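Local coordinates for putative capsular polysaccharide biosynthesis protein (Streptococcus pneumoniae serotype 4, PDB 6EWJ) that probably transfers an amino group to a sugar with the help of pyridoxal phosphate, a step in building pneumococcal teichoic acid, at residues P16-E21 with H386-D391; L51-P56 with S214-A219; K130-V135 with N169-V174; H305-K310 with L320-V325. All blocks are in the same frame, centred on the assembly; numbering follows the deposited sequence.

Overall arrangement
Four contacts of one chain illustrate how a PLP-dependent aminotransferase fold is tied together at different depths. Interactions 2 and 3 both reach the seven-stranded mixed sheet of the large domain, their centres about 17 Å apart; interaction 3 pairs two of its parallel strands, and interaction 2 sets the turn after helix 40-53 beside strand 213-217. Interaction 4 builds one side of the small antiparallel sheet, its centre about 26 Å from that of interaction 3. Interaction 1 joins a loop near the N-terminus to the loop before the C-terminal helix 391-409, so that the other three fall between its segments in sequence. Strand 380-383 of the small sheet leads toward 386-391; the centres of interactions 1 and 4 are about 21 Å apart.

Interaction 1: P16-E21 with H386-D391; sequences PPDITE and HTKLSD
Pro16 lies on the imidazole of His386 in a CH-pi contact: its CD stands 3.4 Å from the centroid of the His386 ring, only 4° off the ring normal. The proline and histidine side chains cross at about a right angle. On the opposite face of the same ring sits Leu389 CG, displaced from the ring centre, so the imidazole is sandwiched between aliphatic carbons while its NE2 is bonded to the carbonyl of Pro13.

The contact is a meeting of loops near the two ends of the chain, one running into helix 21-31, the other turning through a type I beta turn, His386 to Leu389, before helix 391-409. Thr20 and Ser390 are the N-caps of these helices.

Polar contact comes from a short hydrogen bond, 2.5 Å from Thr387 OG1 to Asp18 OD2, which accepts through its anti lone pair. The other carboxylate oxygen, OD1, makes a salt bridge with Arg280 of helix 268-299, so both oxygens are held and the carboxylate's rotation is limited. Lys388, bent at chi2 and chi3 (-69° and -76°), lays its CD 3.9 Å from Asp18 CG, while its NZ remains 4.6 Å from Asp18 OD1, too far for a salt bridge.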
loop_
_atom_site.group_PDB
_atom_site.type_symbol
_atom_site.label_atom_id
_atom_site.label_comp_id
_atom_site.label_asym_id
_atom_site.label_seq_id
_atom_site.Cartn_x
_atom_site.Cartn_y
_atom_site.Cartn_z
ATOM N N PRO A 16 10.098 -19.882 -7.432
ATOM C CA PRO A 16 10.665 -18.836 -8.294
ATOM C C PRO A 16 9.588 -18.310 -9.194
ATOM O O PRO A 16 8.640 -19.034 -9.469
ATOM C CB PRO A 16 11.723 -19.583 -9.116
ATOM C CG PRO A 16 11.157 -20.973 -9.243
ATOM C CD PRO A 16 10.388 -21.228 -7.951
ATOM N N PRO A 17 9.734 -17.061 -9.668
ATOM C CA PRO A 17 8.735 -16.489 -10.531
ATOM C C PRO A 17 8.846 -17.041 -11.953
ATOM O O PRO A 17 9.940 -17.392 -12.399
ATOM C CB PRO A 17 9.087 -14.988 -10.484
ATOM C CG PRO A 17 10.562 -14.973 -10.392
ATOM C CD PRO A 17 10.885 -16.149 -9.486
ATOM N N ASP A 18 7.708 -17.129 -12.640
ATOM C CA ASP A 18 7.658 -17.571 -14.024
ATOM C C ASP A 18 7.286 -16.366 -14.890
ATOM O O ASP A 18 6.106 -16.081 -15.086
ATOM C CB ASP A 18 6.625 -18.699 -14.188
ATOM C CG ASP A 18 6.728 -19.414 -15.548
ATOM O OD1 ASP A 18 7.181 -18.780 -16.546
ATOM O OD2 ASP A 18 6.331 -20.600 -15.610
ATOM N N ILE A 19 8.300 -15.628 -15.313
ATOM C CA ILE A 19 8.123 -14.414 -16.103
ATOM C C ILE A 19 8.778 -14.659 -17.449
ATOM O O ILE A 19 9.917 -15.122 -17.502
ATOM C CB ILE A 19 8.795 -13.194 -15.422
ATOM C CG1 ILE A 19 8.350 -13.036 -13.951
ATOM C CG2 ILE A 19 8.562 -11.928 -16.228
ATOM C CD1 ILE A 19 6.863 -12.777 -13.741
ATOM N N THR A 20 8.070 -14.326 -18.538
ATOM C CA THR A 20 8.577 -14.506 -19.896
ATOM C C THR A 20 8.746 -13.140 -20.559
ATOM O O THR A 20 8.347 -12.104 -20.005
ATOM C CB THR A 20 7.623 -15.358 -20.760
ATOM O OG1 THR A 20 6.397 -14.647 -20.973
ATOM C CG2 THR A 20 7.350 -16.713 -20.112
ATOM N N GLU A 21 9.280 -13.144 -21.772
ATOM C CA GLU A 21 9.400 -11.897 -22.532
ATOM C C GLU A 21 8.079 -11.137 -22.763
ATOM O O GLU A 21 8.108 -9.923 -22.941
ATOM C CB GLU A 21 10.138 -12.135 -23.867
ATOM C CG GLU A 21 11.618 -12.513 -23.697
ATOM C CD GLU A 21 12.475 -11.436 -23.047
ATOM O OE1 GLU A 21 12.255 -10.222 -23.319
ATOM O OE2 GLU A 21 13.343 -11.799 -22.218
ATOM N N HIS A 386 5.458 -25.289 -8.706
ATOM C CA HIS A 386 5.510 -24.126 -9.542
ATOM C C HIS A 386 5.897 -24.595 -10.939
ATOM O O HIS A 386 6.338 -25.741 -11.140
ATOM C CB HIS A 386 6.557 -23.144 -9.003
ATOM C CG HIS A 386 7.917 -23.743 -8.806
ATOM N ND1 HIS A 386 8.836 -23.878 -9.825
ATOM C CD2 HIS A 386 8.523 -24.233 -7.697
ATOM C CE1 HIS A 386 9.951 -24.408 -9.351
ATOM N NE2 HIS A 386 9.779 -24.648 -8.060
ATOM N N THR A 387 5.801 -23.664 -11.885
ATOM C CA THR A 387 5.861 -24.028 -13.310
ATOM C C THR A 387 7.266 -24.034 -13.906
ATOM O O THR A 387 7.411 -24.245 -15.088
ATOM C CB THR A 387 4.952 -23.086 -14.101
ATOM O OG1 THR A 387 5.193 -21.733 -13.687
ATOM C CG2 THR A 387 3.506 -23.448 -13.809
ATOM N N LYS A 388 8.282 -23.741 -13.093
ATOM C CA LYS A 388 9.668 -23.937 -13.474
ATOM C C LYS A 388 10.219 -25.324 -13.106
ATOM O O LYS A 388 11.330 -25.659 -13.507
ATOM C CB LYS A 388 10.552 -22.837 -12.854
ATOM C CG LYS A 388 10.058 -21.399 -13.086
ATOM C CD LYS A 388 10.180 -20.965 -14.533
ATOM C CE LYS A 388 11.603 -20.631 -14.934
ATOM N NZ LYS A 388 11.588 -20.035 -16.302
ATOM N N LEU A 389 9.446 -26.133 -12.385
ATOM C CA LEU A 389 9.839 -27.523 -12.095
ATOM C C LEU A 389 9.850 -28.385 -13.368
ATOM O O LEU A 389 8.860 -28.433 -14.088
ATOM C CB LEU A 389 8.865 -28.183 -11.113
ATOM C CG LEU A 389 8.880 -27.755 -9.657
ATOM C CD1 LEU A 389 7.719 -28.418 -8.925
ATOM C CD2 LEU A 389 10.202 -28.116 -9.001
ATOM N N SER A 390 10.956 -29.066 -13.621
ATOM C CA SER A 390 10.990 -30.108 -14.643
ATOM C C SER A 390 10.393 -31.419 -14.087
ATOM O O SER A 390 10.396 -31.663 -12.878
ATOM C CB SER A 390 12.429 -30.367 -15.078
ATOM O OG SER A 390 13.173 -30.944 -14.009
ATOM N N ASP A 391 9.944 -32.282 -14.991
ATOM C CA ASP A 391 9.545 -33.643 -14.621
ATOM C C ASP A 391 10.651 -34.412 -13.866
ATOM O O ASP A 391 10.357 -35.094 -12.894
ATOM C CB ASP A 391 9.047 -34.404 -15.852
ATOM C CG ASP A 391 7.718 -33.858 -16.379
ATOM O OD1 ASP A 391 7.020 -33.125 -15.640
ATOM O OD2 ASP A 391 7.373 -34.120 -17.533
#

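Interaction 2: L51-P56 with S214-A219; sequences LYTQTP and SATWKA
With chi1 at 49°, Thr55 places OG1 between its own backbone N and carbonyl carbon, and Thr216 turns its OG1 anti to the backbone N (chi1 -167°); the two side chains thereby reach toward each other tip to tip. The hydroxyls come within 2.8 Å, Thr55 OG1 to Thr216 OG1, a hydrogen bond. Thr53 OG1 also lies 2.8 Å from Thr55 OG1. Thr55 OG1 thus stands between two other threonine hydroxyls in a buried setting. At the outer ends of this short row, Thr53 OG1 is also bonded to the carbonyl of Leu49, and Thr216 OG1 to that of Lys57.

The row follows directly on a Schellman motif that closes helix 40-53. Gln54, with positive phi, is its C-prime residue; Thr55 N returns to the carbonyl of Ser50, while the inner bond from Gln54 N to Leu51 O is weak. The chain then passes beside strand 213-217 on its way to strand 58-61, the neighbour of 213-217 in the large sheet.

Carbon contacts continue past the hydroxyls. The methyl of Thr55 turns to the strand backbone, its CG2 3.2 Å from Trp217 O. Pro56 follows, with CD 3.5 Å from the same Trp217 O and 4.3 Å from Ala219 CB. Its CG approaches the indole obliquely, in apolar contact 4.4 Å from Trp217 CD1 and 4.1 Å from Trp217 NE1, a nitrogen whose hydrogen bond goes to Asp225 at the start of helix 225-236.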
loop_
_atom_site.group_PDB
_atom_site.type_symbol
_atom_site.label_atom_id
_atom_site.label_comp_id
_atom_site.label_asym_id
_atom_site.label_seq_id
_atom_site.Cartn_x
_atom_site.Cartn_y
_atom_site.Cartn_z
ATOM N N LEU A 51 -14.626 -11.265 -15.444
ATOM C CA LEU A 51 -15.086 -12.327 -16.336
ATOM C C LEU A 51 -14.540 -13.692 -15.929
ATOM O O LEU A 51 -15.281 -14.704 -15.935
ATOM C CB LEU A 51 -14.734 -12.037 -17.792
ATOM C CG LEU A 51 -15.410 -10.808 -18.366
ATOM C CD1 LEU A 51 -14.704 -10.404 -19.647
ATOM C CD2 LEU A 51 -16.908 -11.017 -18.652
ATOM N N TYR A 52 -13.257 -13.743 -15.615
ATOM C CA TYR A 52 -12.609 -14.992 -15.191
ATOM C C TYR A 52 -13.209 -15.552 -13.894
ATOM O O TYR A 52 -13.406 -16.773 -13.792
ATOM C CB TYR A 52 -11.085 -14.818 -15.066
ATOM C CG TYR A 52 -10.323 -16.077 -14.770
ATOM C CD1 TYR A 52 -10.072 -17.012 -15.754
ATOM C CD2 TYR A 52 -9.818 -16.328 -13.498
ATOM C CE1 TYR A 52 -9.376 -18.203 -15.483
ATOM C CE2 TYR A 52 -9.114 -17.501 -13.227
ATOM C CZ TYR A 52 -8.912 -18.442 -14.229
ATOM O OH TYR A 52 -8.216 -19.628 -13.964
ATOM N N THR A 53 -13.495 -14.694 -12.922
ATOM C CA THR A 53 -14.067 -15.133 -11.645
ATOM C C THR A 53 -15.601 -15.112 -11.626
ATOM O O THR A 53 -16.207 -15.469 -10.609
ATOM C CB THR A 53 -13.542 -14.307 -10.415
ATOM O OG1 THR A 53 -13.888 -12.933 -10.577
ATOM C CG2 THR A 53 -12.037 -14.497 -10.216
ATOM N N GLN A 54 -16.229 -14.723 -12.746
ATOM C CA GLN A 54 -17.694 -14.659 -12.861
ATOM C C GLN A 54 -18.311 -13.766 -11.774
ATOM O O GLN A 54 -19.302 -14.116 -11.128
ATOM C CB GLN A 54 -18.330 -16.061 -12.883
ATOM C CG GLN A 54 -17.862 -16.839 -14.103
ATOM C CD GLN A 54 -18.472 -18.216 -14.233
ATOM O OE1 GLN A 54 -19.577 -18.465 -13.774
ATOM N NE2 GLN A 54 -17.732 -19.127 -14.842
ATOM N N THR A 55 -17.702 -12.594 -11.613
ATOM C CA THR A 55 -18.216 -11.575 -10.702
ATOM C C THR A 55 -18.389 -10.314 -11.485
ATOM O O THR A 55 -17.800 -10.186 -12.552
ATOM C CB THR A 55 -17.245 -11.321 -9.526
ATOM O OG1 THR A 55 -15.918 -11.134 -10.035
ATOM C CG2 THR A 55 -17.280 -12.475 -8.562
ATOM N N PRO A 56 -19.197 -9.377 -10.985
ATOM C CA PRO A 56 -19.493 -8.190 -11.814
ATOM C C PRO A 56 -18.393 -7.177 -11.860
ATOM O O PRO A 56 -18.186 -6.539 -12.891
ATOM C CB PRO A 56 -20.783 -7.610 -11.187
ATOM C CG PRO A 56 -20.825 -8.155 -9.827
ATOM C CD PRO A 56 -20.159 -9.523 -9.887
ATOM N N SER A 214 -6.476 -8.473 -5.315
ATOM C CA SER A 214 -7.761 -7.918 -5.646
ATOM C C SER A 214 -8.831 -8.252 -4.636
ATOM O O SER A 214 -8.750 -9.280 -3.949
ATOM C CB SER A 214 -8.191 -8.381 -7.078
ATOM O OG SER A 214 -8.530 -9.778 -7.077
ATOM N N ALA A 215 -9.872 -7.433 -4.653
ATOM C CA ALA A 215 -11.157 -7.687 -3.996
ATOM C C ALA A 215 -12.259 -7.797 -5.036
ATOM O O ALA A 215 -12.363 -6.990 -5.972
ATOM C CB ALA A 215 -11.514 -6.556 -3.064
ATOM N N THR A 216 -13.118 -8.768 -4.838
ATOM C CA THR A 216 -14.329 -8.861 -5.598
ATOM C C THR A 216 -15.458 -9.399 -4.708
ATOM O O THR A 216 -15.246 -9.709 -3.525
ATOM C CB THR A 216 -14.116 -9.715 -6.876
ATOM O OG1 THR A 216 -15.234 -9.567 -7.772
ATOM C CG2 THR A 216 -13.904 -11.204 -6.521
ATOM N N TRP A 217 -16.650 -9.507 -5.302
ATOM C CA TRP A 217 -17.836 -9.925 -4.600
ATOM C C TRP A 217 -18.762 -10.633 -5.565
ATOM O O TRP A 217 -18.829 -10.287 -6.743
ATOM C CB TRP A 217 -18.564 -8.749 -3.931
ATOM C CG TRP A 217 -18.938 -7.627 -4.857
ATOM C CD1 TRP A 217 -20.137 -7.470 -5.544
ATOM C CD2 TRP A 217 -18.135 -6.506 -5.181
ATOM N NE1 TRP A 217 -20.099 -6.306 -6.297
ATOM C CE2 TRP A 217 -18.876 -5.698 -6.078
ATOM C CE3 TRP A 217 -16.833 -6.114 -4.829
ATOM C CZ2 TRP A 217 -18.360 -4.524 -6.599
ATOM C CZ3 TRP A 217 -16.314 -4.924 -5.371
ATOM C CH2 TRP A 217 -17.078 -4.158 -6.237
ATOM N N LYS A 218 -19.504 -11.602 -5.064
ATOM C CA LYS A 218 -20.439 -12.282 -5.937
ATOM C C LYS A 218 -21.682 -11.406 -6.182
ATOM O O LYS A 218 -22.074 -10.596 -5.342
ATOM C CB LYS A 218 -20.757 -13.684 -5.416
ATOM C CG LYS A 218 -21.793 -13.783 -4.323
ATOM C CD LYS A 218 -21.933 -15.260 -3.948
ATOM C CE LYS A 218 -23.015 -15.476 -2.914
ATOM N NZ LYS A 218 -22.946 -16.892 -2.473
ATOM N N ALA A 219 -22.277 -11.572 -7.361
ATOM C CA ALA A 219 -23.491 -10.848 -7.712
ATOM C C ALA A 219 -24.529 -11.071 -6.618
ATOM O O ALA A 219 -24.762 -12.191 -6.200
ATOM C CB ALA A 219 -24.028 -11.315 -9.070
#

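Interaction 3: K130-V135 with N169-V174; sequences KVIIPV and NRIVIV
Ile171 opens the pairing by resting its CG2 branch against Ile132, 3.6 Å from Ile132 CG1, the two side chains meeting at a slant. CG2 stands anti to the backbone N of Ile171 (chi1 -68° for CG1), which turns this methyl to its partner. The carbonyl of Ile171 is taken by Arg170, which reaches forward to bond through NH1; Ile171 O lies close to the guanidinium plane, and NH1 also forms a salt bridge with Asp195 OD2.

Val172 then brings both of its backbone polar atoms to 130-135, its N to Lys130 O at 3.0 Å and its O to Ile132 N at 3.0 Å. This is the bonding of a parallel beta pair, in which Val172 straddles Val131; helices 144-153 and 163-168 link the two strands in a beta-alpha-beta crossover. Ile173 sends its CG2 to the ring of Pro134, 3.9 Å from CG, while its N is hydrogen-bonded to the same Asp195 OD2.

Val174 closes the row with the bond from its N to Ile132 O, 2.8 Å and nearly straight at 174°. Its CG2 packs 3.8 Å from Val131 CG1. Ile133 CA makes a CA-H...O contact of 3.2 Å with Val174 O, and Pro134 CD merely lies near that oxygen.

Within the large sheet the pair has strand 82-86 beyond 129-132 and strand 196-200 beyond 172-177. Helix 64-74 packs on the face of Val131 and Val174, helix 144-153 on that of Ile132 and Pro134.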
loop_
_atom_site.group_PDB
_atom_site.type_symbol
_atom_site.label_atom_id
_atom_site.label_comp_id
_atom_site.label_asym_id
_atom_site.label_seq_id
_atom_site.Cartn_x
_atom_site.Cartn_y
_atom_site.Cartn_z
ATOM N N LYS A 130 -19.581 -10.588 12.879
ATOM C CA LYS A 130 -19.909 -9.933 11.609
ATOM C C LYS A 130 -19.424 -10.648 10.360
ATOM O O LYS A 130 -20.062 -10.542 9.289
ATOM C CB LYS A 130 -19.347 -8.505 11.560
ATOM C CG LYS A 130 -19.841 -7.556 12.633
ATOM C CD LYS A 130 -21.355 -7.504 12.753
ATOM C CE LYS A 130 -21.775 -6.390 13.696
ATOM N NZ LYS A 130 -23.233 -6.302 13.751
ATOM N N VAL A 131 -18.295 -11.341 10.453
ATOM C CA VAL A 131 -17.614 -11.875 9.278
ATOM C C VAL A 131 -16.982 -13.211 9.612
ATOM O O VAL A 131 -16.495 -13.421 10.738
ATOM C CB VAL A 131 -16.515 -10.923 8.764
ATOM C CG1 VAL A 131 -15.638 -11.580 7.711
ATOM C CG2 VAL A 131 -17.120 -9.661 8.182
ATOM N N ILE A 132 -17.005 -14.112 8.644
ATOM C CA ILE A 132 -16.250 -15.339 8.691
ATOM C C ILE A 132 -15.270 -15.269 7.524
ATOM O O ILE A 132 -15.671 -14.961 6.380
ATOM C CB ILE A 132 -17.143 -16.587 8.553
ATOM C CG1 ILE A 132 -18.112 -16.661 9.717
ATOM C CG2 ILE A 132 -16.280 -17.857 8.529
ATOM C CD1 ILE A 132 -19.276 -17.606 9.535
ATOM N N ILE A 133 -14.000 -15.575 7.808
ATOM C CA ILE A 133 -12.944 -15.660 6.787
ATOM C C ILE A 133 -12.391 -17.108 6.624
ATOM O O ILE A 133 -11.373 -17.451 7.235
ATOM C CB ILE A 133 -11.757 -14.659 7.070
ATOM C CG1 ILE A 133 -12.283 -13.246 7.378
ATOM C CG2 ILE A 133 -10.785 -14.616 5.867
ATOM C CD1 ILE A 133 -11.195 -12.199 7.682
ATOM N N PRO A 134 -13.033 -17.951 5.790
ATOM C CA PRO A 134 -12.387 -19.189 5.394
ATOM C C PRO A 134 -11.135 -18.930 4.542
ATOM O O PRO A 134 -11.112 -17.940 3.778
ATOM C CB PRO A 134 -13.462 -19.882 4.516
ATOM C CG PRO A 134 -14.723 -19.081 4.666
ATOM C CD PRO A 134 -14.232 -17.688 4.967
ATOM N N VAL A 135 -10.158 -19.826 4.630
ATOM C CA VAL A 135 -9.010 -19.794 3.756
ATOM C C VAL A 135 -9.012 -20.972 2.796
ATOM O O VAL A 135 -9.208 -22.140 3.205
ATOM C CB VAL A 135 -7.676 -19.741 4.539
ATOM C CG1 VAL A 135 -7.461 -20.942 5.428
ATOM C CG2 VAL A 135 -6.485 -19.627 3.615
ATOM N N ASN A 169 -27.961 -8.620 6.240
ATOM C CA ASN A 169 -28.647 -9.025 7.429
ATOM C C ASN A 169 -28.292 -10.384 8.071
ATOM O O ASN A 169 -29.099 -11.001 8.769
ATOM C CB ASN A 169 -30.167 -8.801 7.380
ATOM C CG ASN A 169 -30.672 -8.175 8.677
ATOM O OD1 ASN A 169 -31.307 -8.828 9.512
ATOM N ND2 ASN A 169 -30.291 -6.913 8.895
ATOM N N ARG A 170 -27.047 -10.775 7.858
ATOM C CA ARG A 170 -26.472 -11.973 8.411
ATOM C C ARG A 170 -24.945 -11.799 8.448
ATOM O O ARG A 170 -24.408 -10.786 7.963
ATOM C CB ARG A 170 -26.867 -13.179 7.545
ATOM C CG ARG A 170 -26.563 -13.052 6.043
ATOM C CD ARG A 170 -26.476 -14.440 5.391
ATOM N NE ARG A 170 -26.277 -14.388 3.934
ATOM C CZ ARG A 170 -25.104 -14.248 3.319
ATOM N NH1 ARG A 170 -23.978 -14.095 4.010
ATOM N NH2 ARG A 170 -25.048 -14.237 1.993
ATOM N N ILE A 171 -24.259 -12.797 8.986
ATOM C CA ILE A 171 -22.796 -12.870 8.921
ATOM C C ILE A 171 -22.373 -12.888 7.457
ATOM O O ILE A 171 -22.934 -13.628 6.660
ATOM C CB ILE A 171 -22.253 -14.120 9.659
ATOM C CG1 ILE A 171 -22.473 -13.985 11.168
ATOM C CG2 ILE A 171 -20.753 -14.292 9.422
ATOM C CD1 ILE A 171 -22.385 -15.271 11.954
ATOM N N VAL A 172 -21.372 -12.080 7.120
ATOM C CA VAL A 172 -20.860 -11.996 5.761
ATOM C C VAL A 172 -19.686 -12.963 5.662
ATOM O O VAL A 172 -18.811 -13.004 6.582
ATOM C CB VAL A 172 -20.480 -10.535 5.393
ATOM C CG1 VAL A 172 -19.768 -10.475 4.041
ATOM C CG2 VAL A 172 -21.716 -9.635 5.375
ATOM N N ILE A 173 -19.628 -13.728 4.559
ATOM C CA ILE A 173 -18.566 -14.689 4.374
ATOM C C ILE A 173 -17.592 -14.179 3.370
ATOM O O ILE A 173 -17.963 -13.976 2.234
ATOM C CB ILE A 173 -19.076 -16.083 3.961
ATOM C CG1 ILE A 173 -20.074 -16.593 5.001
ATOM C CG2 ILE A 173 -17.895 -17.036 3.853
ATOM C CD1 ILE A 173 -20.688 -17.934 4.669
ATOM N N VAL A 174 -16.342 -13.990 3.811
ATOM C CA VAL A 174 -15.295 -13.391 3.003
ATOM C C VAL A 174 -14.221 -14.431 2.781
ATOM O O VAL A 174 -13.489 -14.798 3.716
ATOM C CB VAL A 174 -14.674 -12.183 3.698
ATOM C CG1 VAL A 174 -13.498 -11.640 2.896
ATOM C CG2 VAL A 174 -15.749 -11.129 3.945
#

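Interaction 4: H305-K310 with L320-V325; sequences HPLAHK and LYITRV
His305 and Arg324 exchange two backbone hydrogen bonds, each 2.9 Å: His305 N to Arg324 O and Arg324 N to His305 O. They form a hydrogen-bonded antiparallel pair, although the second is met from above the carbonyl plane, 41° out of it. Pro306, which has no N-H to give, occupies the non-hydrogen-bonded position opposite Thr323. Leu307 N resumes the pattern with Ile322 O at 2.9 Å.

That acceptor is doubly served, because a water molecule donates to Ile322 O and to Leu307 O, bridging the two segments where 305-310 leaves the strand. His309 NE2 reaches Leu320 O in the plane of the imidazole, but the bond is weak, with an angle of only 125° at the hydrogen. ND1 of the same ring is held by Ser316, so the imidazole has a polar partner on each nitrogen.

The side-chain polar ends find partners elsewhere in the chain. Tyr321 OH bonds to Asp296, His305 NE2 to Glu326, Arg324 NE to Asn379 and Thr323 OG1 to the carbonyl of Ile381. Tyr321, its CG anti to the backbone N (chi1 -159°), lies alongside Pro306, whose CB is 3.3 Å from Tyr321 CZ. Leu307 CG packs likewise 3.6 Å from Ile322 CG2.

The Leu320 side chain lies about 4 and 5 Å from those of His179 and Tyr351, both pyridoxal phosphate-binding residues, with no cofactor bound here. Strand 321-325 is the middle strand of the small antiparallel sheet, between 304-306 and 380-383; helix 268-299 packs against Pro306, His309 and Tyr321, and helix 391-409 against Thr323 and Val325.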
loop_
_atom_site.group_PDB
_atom_site.type_symbol
_atom_site.label_atom_id
_atom_site.label_comp_id
_atom_site.label_asym_id
_atom_site.label_seq_id
_atom_site.Cartn_x
_atom_site.Cartn_y
_atom_site.Cartn_z
ATOM N N HIS A 305 1.300 -38.352 2.701
ATOM C CA HIS A 305 -0.122 -38.106 2.367
ATOM C C HIS A 305 -0.401 -36.655 1.937
ATOM O O HIS A 305 -0.509 -35.740 2.790
ATOM C CB HIS A 305 -1.030 -38.412 3.572
ATOM C CG HIS A 305 -0.925 -39.809 4.080
ATOM N ND1 HIS A 305 -0.705 -40.892 3.261
ATOM C CD2 HIS A 305 -1.066 -40.313 5.325
ATOM C CE1 HIS A 305 -0.648 -41.995 3.992
ATOM N NE2 HIS A 305 -0.893 -41.678 5.241
ATOM N N PRO A 306 -0.565 -36.426 0.632
ATOM C CA PRO A 306 -0.881 -35.061 0.156
ATOM C C PRO A 306 -2.346 -34.680 0.315
ATOM O O PRO A 306 -3.234 -35.524 0.340
ATOM C CB PRO A 306 -0.521 -35.114 -1.328
ATOM C CG PRO A 306 -0.643 -36.558 -1.693
ATOM C CD PRO A 306 -0.477 -37.389 -0.465
ATOM N N LEU A 307 -2.587 -33.393 0.488
ATOM C CA LEU A 307 -3.943 -32.890 0.455
ATOM C C LEU A 307 -4.430 -33.068 -0.975
ATOM O O LEU A 307 -3.659 -32.796 -1.920
ATOM C CB LEU A 307 -4.034 -31.394 0.766
ATOM C CG LEU A 307 -3.694 -30.861 2.119
ATOM C CD1 LEU A 307 -4.163 -29.408 2.153
ATOM C CD2 LEU A 307 -4.277 -31.707 3.243
ATOM N N ALA A 308 -5.689 -33.455 -1.101
ATOM C CA ALA A 308 -6.274 -33.740 -2.410
ATOM C C ALA A 308 -6.639 -32.452 -3.116
ATOM O O ALA A 308 -7.326 -31.593 -2.557
ATOM C CB ALA A 308 -7.483 -34.656 -2.293
ATOM N N HIS A 309 -6.109 -32.316 -4.325
ATOM C CA HIS A 309 -6.422 -31.173 -5.171
ATOM C C HIS A 309 -7.612 -31.330 -6.064
ATOM O O HIS A 309 -8.074 -30.364 -6.679
ATOM C CB HIS A 309 -5.178 -30.743 -5.944
ATOM C CG HIS A 309 -4.184 -30.022 -5.089
ATOM N ND1 HIS A 309 -4.309 -28.686 -4.770
ATOM C CD2 HIS A 309 -3.033 -30.438 -4.512
ATOM C CE1 HIS A 309 -3.268 -28.301 -4.051
ATOM N NE2 HIS A 309 -2.481 -29.339 -3.874
ATOM N N LYS A 310 -8.114 -32.556 -6.158
ATOM C CA LYS A 310 -9.296 -32.837 -6.943
ATOM C C LYS A 310 -10.217 -33.648 -6.053
ATOM O O LYS A 310 -9.784 -34.660 -5.544
ATOM C CB LYS A 310 -8.906 -33.576 -8.224
ATOM C CG LYS A 310 -10.044 -33.894 -9.193
ATOM C CD LYS A 310 -11.141 -32.832 -9.314
ATOM C CE LYS A 310 -11.916 -32.983 -10.650
ATOM N NZ LYS A 310 -12.984 -31.971 -10.915
ATOM N N LEU A 320 -0.192 -24.870 -3.667
ATOM C CA LEU A 320 0.786 -25.568 -2.799
ATOM C C LEU A 320 0.586 -27.072 -2.777
ATOM O O LEU A 320 -0.574 -27.562 -2.708
ATOM C CB LEU A 320 0.644 -25.081 -1.377
ATOM C CG LEU A 320 0.935 -23.571 -1.156
ATOM C CD1 LEU A 320 0.537 -23.233 0.263
ATOM C CD2 LEU A 320 2.380 -23.207 -1.437
ATOM N N TYR A 321 1.697 -27.806 -2.791
ATOM C CA TYR A 321 1.647 -29.216 -2.564
ATOM C C TYR A 321 1.911 -29.528 -1.088
ATOM O O TYR A 321 3.017 -29.900 -0.666
ATOM C CB TYR A 321 2.594 -29.981 -3.481
ATOM C CG TYR A 321 2.199 -31.425 -3.620
ATOM C CD1 TYR A 321 1.104 -31.778 -4.398
ATOM C CD2 TYR A 321 2.886 -32.430 -2.948
ATOM C CE1 TYR A 321 0.723 -33.107 -4.515
ATOM C CE2 TYR A 321 2.537 -33.788 -3.081
ATOM C CZ TYR A 321 1.444 -34.102 -3.842
ATOM O OH TYR A 321 1.103 -35.397 -3.968
ATOM N N ILE A 322 0.839 -29.392 -0.335
ATOM C CA ILE A 322 0.817 -29.683 1.087
ATOM C C ILE A 322 0.760 -31.198 1.325
ATOM O O ILE A 322 -0.095 -31.905 0.730
ATOM C CB ILE A 322 -0.355 -28.927 1.764
ATOM C CG1 ILE A 322 -0.058 -27.401 1.631
ATOM C CG2 ILE A 322 -0.549 -29.440 3.203
ATOM C CD1 ILE A 322 -0.884 -26.427 2.444
ATOM N N THR A 323 1.674 -31.687 2.174
ATOM C CA THR A 323 1.716 -33.092 2.552
ATOM C C THR A 323 1.788 -33.190 4.032
ATOM O O THR A 323 2.256 -32.260 4.712
ATOM C CB THR A 323 2.873 -33.921 1.934
ATOM O OG1 THR A 323 4.110 -33.727 2.664
ATOM C CG2 THR A 323 3.080 -33.613 0.421
ATOM N N ARG A 324 1.284 -34.302 4.546
ATOM C CA ARG A 324 1.525 -34.705 5.906
ATOM C C ARG A 324 2.152 -36.113 5.936
ATOM O O ARG A 324 1.727 -36.984 5.179
ATOM C CB ARG A 324 0.233 -34.646 6.717
ATOM C CG ARG A 324 -0.366 -33.256 6.818
ATOM C CD ARG A 324 -1.699 -33.264 7.514
ATOM N NE ARG A 324 -1.565 -33.704 8.892
ATOM C CZ ARG A 324 -2.579 -34.001 9.704
ATOM N NH1 ARG A 324 -3.837 -33.950 9.250
ATOM N NH2 ARG A 324 -2.346 -34.386 10.953
ATOM N N VAL A 325 3.192 -36.305 6.755
ATOM C CA VAL A 325 3.941 -37.559 6.824
ATOM C C VAL A 325 3.408 -38.365 8.020
ATOM O O VAL A 325 3.548 -37.952 9.182
ATOM C CB VAL A 325 5.469 -37.359 6.944
ATOM C CG1 VAL A 325 6.201 -38.675 6.713
ATOM C CG2 VAL A 325 5.954 -36.332 5.921
HETATM O O HOH W 1 -1.501 -30.969 -1.643
#